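Local coordinates for single-stranded DNA-binding protein (Enterobacter phage Enc34, PDB 5ODK), which probably binds single-stranded DNA through an OB fold, as expected of a phage single-stranded DNA-binding protein taking part in DNA replication, at residues 72-77 against 160-165; 53-56 against 62-65. All coordinates share one frame; numbering follows the deposited sequence.

Contact 1 of 2, residues 72-77 against 160-165; sequences ELTKKN and KRINAN
Ile162 holds CG1 beside its backbone N (chi1 -55°), and a second turn at chi2 (-62°) sends CD1 toward the helix segment 72-77. On the helix side, Thr74 turns CG2 anti to its own N. That methyl faces the strand segment 160-165, while OG1 is turned back to its own helix. Lys75 is the third side chain involved. The three meet through carbon atoms.

The nearest approach is Lys75 CG to Ile162 CD1, at 3.8 Å. Lys75 CG also lies 4.0 Å from Ile162 CG1. The two side chains cross at about a right angle, so the root of the lysine chain rests across the end of the isoleucine. Thr74 and Ile162 lie alongside one another, running in opposite senses. Thr74 CG2 stands 4.1 Å from Ile162 CD1 and is equally near Ile162 CG2. The backbones stay well separated, with Lys75 CA and Ile162 CA 7.3 Å apart.

The polar ends are held within the helix. Thr74 OG1 hydrogen-bonds to the carbonyl O of Gln70, one turn earlier. Lys75 NZ forms a salt bridge with Glu72 OE2 at 2.9 Å. The ammonium comes to the syn side of that oxygen, 17° out of the carboxylate plane.

The contact joins the C-terminal end of helix 61-76 to strand 159-173 of the OB-fold sheet. Thr74 also touches Pro151 of the adjoining strand 144-156, and Ile162 touches Leu90 in a loop. No hydrogen bond links the two segments. The chemistry therefore implies a small apolar seam: a buried isoleucine is covered on its helix side by the Thr74 methyl and the CG methylene of Lys75, while the lysine charge is paired with Glu72.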
ATOM      1  N   GLU A  72       2.978  13.168   7.559  1.00 14.23           N
ATOM      2  CA  GLU A  72       3.343  14.205   8.508  1.00 14.80           C
ATOM      3  C   GLU A  72       2.670  14.011   9.862  1.00 15.16           C
ATOM      4  O   GLU A  72       3.292  14.181  10.904  1.00 15.39           O
ATOM      5  CB  GLU A  72       3.084  15.612   7.929  1.00 16.50           C
ATOM      6  CG  GLU A  72       3.962  15.913   6.736  1.00 18.63           C
ATOM      7  CD  GLU A  72       5.457  15.785   7.048  1.00 21.36           C
ATOM      8  OE1 GLU A  72       5.927  16.426   8.005  1.00 31.00           O
ATOM      9  OE2 GLU A  72       6.155  15.019   6.347  1.00 23.55           O
ATOM     10  N   LEU A  73       1.403  13.609   9.853  1.00 14.51           N
ATOM     11  CA  LEU A  73       0.678  13.374  11.097  1.00 15.92           C
ATOM     12  C   LEU A  73       1.332  12.222  11.870  1.00 14.97           C
ATOM     13  O   LEU A  73       1.434  12.228  13.107  1.00 15.50           O
ATOM     14  CB  LEU A  73      -0.773  13.055  10.787  1.00 16.52           C
ATOM     15  CG  LEU A  73      -1.717  12.789  11.938  1.00 22.20           C
ATOM     16  CD1 LEU A  73      -1.840  14.008  12.835  1.00 24.52           C
ATOM     17  CD2 LEU A  73      -3.081  12.352  11.398  1.00 27.22           C
ATOM     18  N   THR A  74       1.737  11.205  11.118  1.00 13.61           N
ATOM     19  CA  THR A  74       2.311  10.017  11.733  1.00 13.01           C
ATOM     20  C   THR A  74       3.660  10.367  12.387  1.00 12.77           C
ATOM     21  O   THR A  74       3.954   9.933  13.493  1.00 14.10           O
ATOM     22  CB  THR A  74       2.478   8.927  10.673  1.00 13.17           C
ATOM     23  OG1 THR A  74       1.202   8.647  10.097  1.00 14.03           O
ATOM     24  CG2 THR A  74       3.006   7.622  11.276  1.00 13.30           C
ATOM     25  N   LYS A  75       4.462  11.202  11.716  1.00 13.34           N
ATOM     26  CA  LYS A  75       5.719  11.683  12.326  1.00 14.45           C
ATOM     27  C   LYS A  75       5.412  12.391  13.649  1.00 14.26           C
ATOM     28  O   LYS A  75       6.109  12.206  14.643  1.00 15.51           O
ATOM     29  CB  LYS A  75       6.429  12.664  11.370  1.00 14.52           C
ATOM     30  CG  LYS A  75       7.034  12.054  10.110  1.00 15.38           C
ATOM     31  CD  LYS A  75       7.597  13.167   9.239  1.00 18.20           C
ATOM     32  CE  LYS A  75       8.188  12.707   7.933  1.00 17.51           C
ATOM     33  NZ  LYS A  75       8.672  13.825   7.116  1.00 20.32           N
ATOM     34  N   LYS A  76       4.390  13.249  13.625  1.00 14.89           N
ATOM     35  CA  LYS A  76       4.072  14.104  14.767  1.00 16.96           C
ATOM     36  C   LYS A  76       3.705  13.290  16.010  1.00 16.64           C
ATOM     37  O   LYS A  76       3.996  13.695  17.143  1.00 17.60           O
ATOM     38  CB  LYS A  76       2.924  15.047  14.375  1.00 16.28           C
ATOM     39  CG  LYS A  76       2.570  16.082  15.423  1.00 21.62           C
ATOM     40  CD  LYS A  76       1.493  17.019  14.902  1.00 26.32           C
ATOM     41  CE  LYS A  76       1.048  18.024  15.938  1.00 30.39           C
ATOM     42  NZ  LYS A  76       0.184  19.063  15.316  1.00 37.13           N
ATOM     43  N   ASN A  77       3.057  12.141  15.771  1.00 14.81           N
ATOM     44  CA  ASN A  77       2.483  11.350  16.865  1.00 15.96           C
ATOM     45  C   ASN A  77       3.291  10.129  17.260  1.00 13.95           C
ATOM     46  O   ASN A  77       2.789   9.240  17.961  1.00 15.76           O
ATOM     47  CB  ASN A  77       1.038  11.051  16.521  1.00 18.80           C
ATOM     48  CG  ASN A  77       0.173  12.327  16.608  1.00 21.74           C
ATOM     49  OD1 ASN A  77       0.241  13.037  17.595  1.00 23.52           O
ATOM     50  ND2 ASN A  77      -0.548  12.651  15.553  1.00 29.91           N
ATOM     51  N   LYS A 160      15.142   5.373  11.333  1.00 15.62           N
ATOM     52  CA  LYS A 160      13.896   6.053  11.572  1.00 14.79           C
ATOM     53  C   LYS A 160      13.088   6.043  10.280  1.00 15.59           C
ATOM     54  O   LYS A 160      13.579   6.479   9.246  1.00 15.98           O
ATOM     55  CB  LYS A 160      14.147   7.493  11.981  1.00 16.10           C
ATOM     56  CG  LYS A 160      14.870   7.653  13.307  1.00 17.96           C
ATOM     57  CD  LYS A 160      15.210   9.125  13.619  1.00 20.39           C
ATOM     58  CE  LYS A 160      15.936   9.368  14.931  1.00 24.39           C
ATOM     59  NZ  LYS A 160      16.376  10.799  14.994  1.00 30.69           N
ATOM     60  N   ARG A 161      11.870   5.495  10.336  1.00 13.94           N
ATOM     61  CA  ARG A 161      11.085   5.235   9.125  1.00 14.19           C
ATOM     62  C   ARG A 161       9.634   5.592   9.351  1.00 12.75           C
ATOM     63  O   ARG A 161       9.128   5.533  10.498  1.00 13.79           O
ATOM     64  CB  ARG A 161      11.157   3.747   8.695  1.00 16.93           C
ATOM     65  CG  ARG A 161      12.536   3.227   8.281  1.00 21.40           C
ATOM     66  CD  ARG A 161      12.482   1.741   7.874  1.00 26.25           C
ATOM     67  NE  ARG A 161      13.683   1.240   7.154  1.00 31.56           N
ATOM     68  CZ  ARG A 161      14.810   0.771   7.711  1.00 40.46           C
ATOM     69  NH1 ARG A 161      14.969   0.689   9.027  1.00 43.88           N
ATOM     70  NH2 ARG A 161      15.811   0.370   6.933  1.00 48.20           N
ATOM     71  N   ILE A 162       8.937   5.900   8.253  1.00 12.70           N
ATOM     72  CA  ILE A 162       7.479   5.836   8.253  1.00 12.22           C
ATOM     73  C   ILE A 162       7.126   4.689   7.300  1.00 12.14           C
ATOM     74  O   ILE A 162       7.424   4.728   6.113  1.00 13.36           O
ATOM     75  CB  ILE A 162       6.773   7.129   7.809  1.00 12.48           C
ATOM     76  CG1 ILE A 162       7.232   8.343   8.671  1.00 13.18           C
ATOM     77  CG2 ILE A 162       5.266   6.960   7.872  1.00 12.41           C
ATOM     78  CD1 ILE A 162       6.910   8.237  10.148  1.00 13.15           C
ATOM     79  N   ASN A 163       6.501   3.670   7.870  1.00 11.90           N
ATOM     80  CA  ASN A 163       6.122   2.449   7.182  1.00 11.78           C
ATOM     81  C   ASN A 163       4.629   2.467   6.939  1.00 10.75           C
ATOM     82  O   ASN A 163       3.896   3.313   7.465  1.00 11.48           O
ATOM     83  CB  ASN A 163       6.488   1.254   8.067  1.00 13.20           C
ATOM     84  CG  ASN A 163       7.946   1.120   8.312  1.00 16.47           C
ATOM     85  OD1 ASN A 163       8.750   1.369   7.426  1.00 18.13           O
ATOM     86  ND2 ASN A 163       8.295   0.808   9.564  1.00 17.74           N
ATOM     87  N   ALA A 164       4.140   1.484   6.169  1.00 10.75           N
ATOM     88  CA  ALA A 164       2.709   1.330   5.918  1.00 10.96           C
ATOM     89  C   ALA A 164       2.268  -0.107   6.266  1.00 10.20           C
ATOM     90  O   ALA A 164       2.839  -1.077   5.742  1.00 11.61           O
ATOM     91  CB  ALA A 164       2.365   1.628   4.479  1.00 12.20           C
ATOM     92  N   ASN A 165       1.289  -0.210   7.137  1.00  9.65           N
ATOM     93  CA  ASN A 165       0.600  -1.477   7.372  1.00 10.29           C
ATOM     94  C   ASN A 165      -0.270  -1.788   6.170  1.00 10.22           C
ATOM     95  O   ASN A 165      -0.971  -0.936   5.652  1.00 11.58           O
ATOM     96  CB  ASN A 165      -0.292  -1.408   8.612  1.00 10.96           C
ATOM     97  CG  ASN A 165       0.466  -1.574   9.901  1.00 12.27           C
ATOM     98  OD1 ASN A 165       1.322  -2.448   9.977  1.00 14.07           O
ATOM     99  ND2 ASN A 165       0.161  -0.732  10.896  1.00 12.83           N
TER

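Contact 2 of 2, residues 53-56 against 62-65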
ATOM      1  N   LEU A  53       2.794  -1.406  -4.440  1.00 11.33           N
ATOM      2  CA  LEU A  53       1.701  -0.799  -5.208  1.00 11.92           C
ATOM      3  C   LEU A  53       2.291   0.268  -6.094  1.00 12.32           C
ATOM      4  O   LEU A  53       3.019   1.151  -5.614  1.00 14.72           O
ATOM      5  CB  LEU A  53       0.651  -0.225  -4.283  1.00 12.77           C
ATOM      6  CG  LEU A  53       0.090  -1.188  -3.239  1.00 12.92           C
ATOM      7  CD1 LEU A  53      -0.792  -0.444  -2.264  1.00 14.82           C
ATOM      8  CD2 LEU A  53      -0.690  -2.356  -3.842  1.00 13.70           C
ATOM      9  N   LEU A  54       2.021   0.185  -7.396  1.00 12.84           N
ATOM     10  CA  LEU A  54       2.477   1.142  -8.362  1.00 12.39           C
ATOM     11  C   LEU A  54       1.305   2.033  -8.693  1.00 12.76           C
ATOM     12  O   LEU A  54       0.309   1.599  -9.300  1.00 13.25           O
ATOM     13  CB  LEU A  54       2.984   0.407  -9.583  1.00 13.98           C
ATOM     14  CG  LEU A  54       4.101  -0.579  -9.319  1.00 15.19           C
ATOM     15  CD1 LEU A  54       4.445  -1.312 -10.591  1.00 17.17           C
ATOM     16  CD2 LEU A  54       5.341   0.079  -8.718  1.00 16.72           C
ATOM     17  N   MET A  55       1.382   3.292  -8.253  1.00 13.61           N
ATOM     18  CA  MET A  55       0.241   4.179  -8.305  1.00 14.10           C
ATOM     19  C   MET A  55       0.478   5.237  -9.394  1.00 14.05           C
ATOM     20  O   MET A  55       1.346   6.099  -9.241  1.00 14.13           O
ATOM     21  CB  MET A  55       0.051   4.799  -6.921  1.00 16.24           C
ATOM     22  CG  MET A  55      -1.134   5.690  -6.821  1.00 17.14           C
ATOM     23  SD  MET A  55      -1.528   6.069  -5.104  1.00 17.96           S
ATOM     24  CE  MET A  55      -0.298   7.294  -4.733  1.00 17.30           C
ATOM     25  N   PRO A  56      -0.277   5.194 -10.521  1.00 12.91           N
ATOM     26  CA  PRO A  56      -0.043   6.176 -11.603  1.00 14.25           C
ATOM     27  C   PRO A  56      -0.183   7.616 -11.133  1.00 15.00           C
ATOM     28  O   PRO A  56      -1.205   8.022 -10.577  1.00 16.08           O
ATOM     29  CB  PRO A  56      -1.087   5.804 -12.635  1.00 15.07           C
ATOM     30  CG  PRO A  56      -1.276   4.325 -12.448  1.00 15.65           C
ATOM     31  CD  PRO A  56      -1.192   4.121 -10.954  1.00 14.63           C
ATOM     32  N   ALA A  62      -4.416  13.628  -5.947  1.00 16.37           N
ATOM     33  CA  ALA A  62      -5.089  13.995  -4.698  1.00 17.73           C
ATOM     34  C   ALA A  62      -4.831  13.005  -3.589  1.00 16.31           C
ATOM     35  O   ALA A  62      -4.568  13.390  -2.456  1.00 16.27           O
ATOM     36  CB  ALA A  62      -6.584  14.165  -4.923  1.00 19.53           C
ATOM     37  N   ILE A  63      -4.903  11.714  -3.898  1.00 14.99           N
ATOM     38  CA  ILE A  63      -4.660  10.735  -2.852  1.00 14.00           C
ATOM     39  C   ILE A  63      -3.187  10.734  -2.441  1.00 13.78           C
ATOM     40  O   ILE A  63      -2.887  10.536  -1.271  1.00 13.83           O
ATOM     41  CB  ILE A  63      -5.205   9.316  -3.197  1.00 13.76           C
ATOM     42  CG1 ILE A  63      -5.228   8.399  -1.947  1.00 14.92           C
ATOM     43  CG2 ILE A  63      -4.461   8.713  -4.354  1.00 14.08           C
ATOM     44  CD1 ILE A  63      -6.159   8.857  -0.855  1.00 14.54           C
ATOM     45  N   LYS A  64      -2.273  11.016  -3.364  1.00 14.06           N
ATOM     46  CA  LYS A  64      -0.881  11.159  -2.966  1.00 14.34           C
ATOM     47  C   LYS A  64      -0.706  12.331  -2.001  1.00 14.95           C
ATOM     48  O   LYS A  64       0.033  12.218  -1.040  1.00 15.14           O
ATOM     49  CB  LYS A  64       0.044  11.253  -4.172  1.00 16.23           C
ATOM     50  CG  LYS A  64       1.520  11.008  -3.804  1.00 18.12           C
ATOM     51  CD  LYS A  64       2.228  12.316  -3.696  1.00 19.45           C
ATOM     52  CE  LYS A  64       3.672  11.963  -3.305  1.00 20.86           C
ATOM     53  NZ  LYS A  64       4.449  13.188  -3.059  1.00 22.90           N
ATOM     54  N   LYS A  65      -1.387  13.453  -2.278  1.00 16.03           N
ATOM     55  CA  LYS A  65      -1.338  14.618  -1.380  1.00 18.07           C
ATOM     56  C   LYS A  65      -1.826  14.251   0.035  1.00 15.61           C
ATOM     57  O   LYS A  65      -1.217  14.622   1.042  1.00 17.93           O
ATOM     58  CB  LYS A  65      -2.130  15.782  -1.991  1.00 20.49           C
ATOM     59  CG  LYS A  65      -2.127  17.020  -1.138  1.00 24.16           C
ATOM     60  CD  LYS A  65      -2.436  18.260  -1.951  1.00 28.43           C
ATOM     61  CE  LYS A  65      -2.278  19.460  -1.046  1.00 29.51           C
ATOM     62  NZ  LYS A  65      -2.288  20.673  -1.876  1.00 30.42           N
TER
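Met55 meets Ile63 and Lys64 where helix 61-76 packs against strand 49-56 of the OB-fold sheet. The strand leads through a short connection into the helix, which folds back over it. Met55 points at the helix, and all the contact between the two segments passes through this one strand residue.

The apolar contacts come first. Met55 carries CG anti to its backbone N (chi1 -177°) and stays extended through chi2, so the chain reaches straight out from the strand. It then bends at chi3 (78°), which turns the terminal methyl aside. The sulfur and the methyl thus meet different residues of one helical turn. Met55 SD lies 4.0 Å from Ile63 CG2, the branch methyl. CE goes to the base of Lys64. The methionine crosses both side chains at about a right angle. Ile63 starts toward the strand, but CG1 and CD1 lead away from it, and the residue touches Ile23 and Val25 of strand 23-26. Met55 also packs on Val25, so the three strand residues and Ile63 form one buried apolar cluster.

The polar interactions belong to Lys64. Its chain bends at chi2, and NZ makes a salt bridge with Asp68, one turn further along the helix. The same lysine makes a cation-pi contact with Trp109 of strand 108-115. Met55 touches Trp109 as well, and the backbones of these two residues are hydrogen-bonded within the sheet.

No hydrogen bond crosses between the segments. Met55 and Lys64 have the nearest CA atoms, 8.9 Å apart, and the Met55 side chain spans the interval. At the lysine it is the first methylene that does the touching: Lys64 CB sits 4.0 Å from Met55 CE.

Overall arrangement
Both contacts use helix 61-76 and the same curved sheet. Their centres lie about 17 Å apart, and their nearest atoms are about 8 Å apart, so they do not touch. They come in series along the chain. Contact 2 is local: only five residues lie between its segments, and it joins the start of the helix to strand 49-56. Contact 1 is long-range, joining the end of the helix to strand 159-173. The helix thus packs on the OB-fold sheet near both ends, against strands that precede and follow it in the chain. Contact 2 is also nearer the centre of the chain, and more buried, than contact 1.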